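Local coordinates for protein translation initiation factor 4E (Ascaris suum, PDB 3M94) that binds the trimethylguanosine cap of nematode messenger RNAs and, as an eIF4E family member, probably helps to start their translation, at residues Q90-Y95 and A118-R123. Numbering follows the deposited sequence.
Sequences QLLDHY and AVVNVR. With M7M (N,N,7-trimethylguanosine 5'-(trihydrogen diphosphate)), chain C.
Leu92, on helix 88-104, meets strand 115-121 and the loop that follows it with both of its methyl groups, each taking a different valine. CD1 of Leu92 lies 3.9 Å from CG2 of Val120, and CD2 of Leu92 lies 4.0 Å from CG2 of Val122, so the leucine fork straddles two alternate residues of one chain run. Its CG stands anti to the backbone N (chi1 -170°), which brings both methyls against the two valines. The two side chains of Leu92 and Val122 run at about a right angle. All three residues are buried, and the contact is purely apolar; the backbones stay well apart, with CA of Leu92 8.7 Å from CA of Val120. Trp96, one turn further along the helix, extends the same packing over Val120 and Ala118.

Alternation along the strand sends Asn121 to the far side, where the cap analogue sits. Past the strand's end, Arg123 reaches the diphosphate: NE of Arg123 gives a nearly straight hydrogen bond (170°) to OBA of the ligand, 3.2 Å away and in the guanidinium plane. The group is held from other directions too. NH1 of Arg123 donates a hydrogen bond to O of Val122 at 2.7 Å, coming from above that carbonyl's plane, while CB of Asn121 packs over one face, 3.5 Å above the guanidinium plane and offset toward its rim. Asp56 makes a salt bridge with NH2 and also accepts a hydrogen bond from Asn121 ND2, and Ser55 O takes a second hydrogen bond from NH1; together these probably fix the rotation of the guanidinium. Lys128 and the backbone N of Trp68 add further hydrogen bonds to the ligand.

This is the eIF4E architecture: a curved antiparallel sheet with helices packed on its convex back and the cap bound on its concave side.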
# COMPACT_ATOMS: atom_id res chain seq x y z
N GLN A 90 -11.70 7.63 11.35
CA GLN A 90 -12.48 7.91 10.13
C GLN A 90 -11.71 7.76 8.80
O GLN A 90 -12.33 7.63 7.75
CB GLN A 90 -13.20 9.28 10.20
CG GLN A 90 -12.46 10.41 10.92
CD GLN A 90 -12.60 10.38 12.45
OE1 GLN A 90 -13.56 9.82 13.00
NE2 GLN A 90 -11.65 10.99 13.14
N LEU A 91 -10.38 7.74 8.84
CA LEU A 91 -9.57 7.68 7.61
C LEU A 91 -8.78 6.38 7.40
O LEU A 91 -8.58 5.97 6.25
CB LEU A 91 -8.62 8.88 7.51
CG LEU A 91 -9.19 10.31 7.45
CD1 LEU A 91 -8.06 11.36 7.52
CD2 LEU A 91 -10.06 10.53 6.21
N LEU A 92 -8.33 5.73 8.47
CA LEU A 92 -7.42 4.59 8.32
C LEU A 92 -7.95 3.47 7.38
O LEU A 92 -7.32 3.17 6.35
CB LEU A 92 -6.95 4.03 9.66
CG LEU A 92 -5.82 3.00 9.51
CD1 LEU A 92 -4.60 3.66 8.83
CD2 LEU A 92 -5.43 2.38 10.84
N ASP A 93 -9.10 2.89 7.72
CA ASP A 93 -9.69 1.81 6.91
C ASP A 93 -10.10 2.24 5.50
O ASP A 93 -9.93 1.48 4.55
CB ASP A 93 -10.88 1.17 7.62
CG ASP A 93 -10.50 0.52 8.92
OD1 ASP A 93 -9.30 0.21 9.12
OD2 ASP A 93 -11.40 0.34 9.77
N HIS A 94 -10.63 3.45 5.39
CA HIS A 94 -11.00 4.02 4.09
C HIS A 94 -9.77 4.17 3.19
O HIS A 94 -9.77 3.70 2.06
CB HIS A 94 -11.70 5.37 4.29
CG HIS A 94 -12.17 6.00 3.02
ND1 HIS A 94 -13.36 5.64 2.40
CD2 HIS A 94 -11.63 6.99 2.26
CE1 HIS A 94 -13.52 6.37 1.31
NE2 HIS A 94 -12.48 7.19 1.19
N TYR A 95 -8.71 4.81 3.70
CA TYR A 95 -7.46 4.97 2.96
C TYR A 95 -6.90 3.62 2.47
O TYR A 95 -6.59 3.47 1.30
CB TYR A 95 -6.42 5.70 3.82
CG TYR A 95 -6.53 7.22 3.84
CD1 TYR A 95 -5.57 7.98 4.51
CD2 TYR A 95 -7.57 7.90 3.19
CE1 TYR A 95 -5.63 9.39 4.55
CE2 TYR A 95 -7.64 9.32 3.21
CZ TYR A 95 -6.66 10.05 3.90
OH TYR A 95 -6.71 11.44 3.94
N ALA A 118 1.32 -2.29 -1.46
CA ALA A 118 0.90 -1.32 -0.45
C ALA A 118 1.18 -1.79 0.98
O ALA A 118 1.21 -3.00 1.25
CB ALA A 118 -0.57 -1.04 -0.59
N VAL A 119 1.33 -0.83 1.89
CA VAL A 119 1.62 -1.14 3.29
C VAL A 119 0.81 -0.23 4.21
O VAL A 119 0.79 1.00 4.04
CB VAL A 119 3.11 -0.91 3.63
CG1 VAL A 119 3.43 -1.30 5.09
CG2 VAL A 119 4.01 -1.65 2.66
N VAL A 120 0.17 -0.84 5.21
CA VAL A 120 -0.33 -0.06 6.32
C VAL A 120 0.40 -0.45 7.61
O VAL A 120 0.45 -1.63 7.97
CB VAL A 120 -1.88 -0.13 6.46
CG1 VAL A 120 -2.39 -1.57 6.52
CG2 VAL A 120 -2.36 0.69 7.70
N ASN A 121 1.00 0.55 8.26
CA ASN A 121 1.63 0.37 9.57
C ASN A 121 0.71 0.99 10.61
O ASN A 121 0.38 2.17 10.52
CB ASN A 121 3.00 1.06 9.62
CG ASN A 121 3.90 0.67 8.45
OD1 ASN A 121 4.22 1.50 7.61
ND2 ASN A 121 4.31 -0.60 8.39
N VAL A 122 0.27 0.19 11.58
CA VAL A 122 -0.57 0.69 12.66
C VAL A 122 0.34 0.99 13.83
O VAL A 122 1.02 0.08 14.35
CB VAL A 122 -1.68 -0.32 13.05
CG1 VAL A 122 -2.32 0.05 14.37
CG2 VAL A 122 -2.74 -0.39 11.97
N ARG A 123 0.37 2.27 14.25
CA ARG A 123 1.28 2.72 15.30
C ARG A 123 0.59 3.63 16.34
O ARG A 123 -0.47 4.22 16.07
CB ARG A 123 2.49 3.45 14.67
CG ARG A 123 3.34 2.64 13.67
CD ARG A 123 4.08 1.47 14.33
NE ARG A 123 4.85 0.65 13.37
CZ ARG A 123 4.37 -0.37 12.66
NH1 ARG A 123 3.09 -0.74 12.75
NH2 ARG A 123 5.17 -1.03 11.83
OAX M7M C . 9.37 3.24 13.00
OAY M7M C . 6.92 3.40 12.72
PAZ M7M C . 8.05 2.45 12.54
OBA M7M C . 8.02 1.13 13.24
OBB M7M C . 12.38 -4.65 5.17
CBC M7M C . 10.34 -3.07 6.12
OBD M7M C . 8.23 2.15 10.97
NBE M7M C . 13.87 -5.46 6.62
CBF M7M C . 12.79 -4.75 6.33
CBG M7M C . 12.17 -4.14 7.38
NBH M7M C . 11.10 -3.39 7.33
CBI M7M C . 10.85 -3.01 8.57
OBJ M7M C . 6.73 0.19 10.67
PBK M7M C . 8.05 0.71 10.29
OBL M7M C . 8.47 0.83 8.88
CBM M7M C . 14.30 -5.55 7.88
NBN M7M C . 13.69 -4.95 8.91
CBO M7M C . 12.61 -4.23 8.66
NBP M7M C . 11.76 -3.53 9.38
CBQ M7M C . 11.83 -3.33 10.82
OBR M7M C . 10.76 -2.53 11.28
CBS M7M C . 11.17 -1.20 11.56
CBT M7M C . 10.42 -0.24 10.67
OBU M7M C . 9.09 -0.14 11.12
NBV M7M C . 15.38 -6.28 8.07
CBW M7M C . 15.91 -6.43 9.40
CBX M7M C . 13.09 -2.56 11.09
CBY M7M C . 12.61 -1.14 11.13
CBZ M7M C . 16.01 -6.90 6.94
OCA M7M C . 13.56 -3.00 12.35
OCB M7M C . 13.35 -0.35 12.05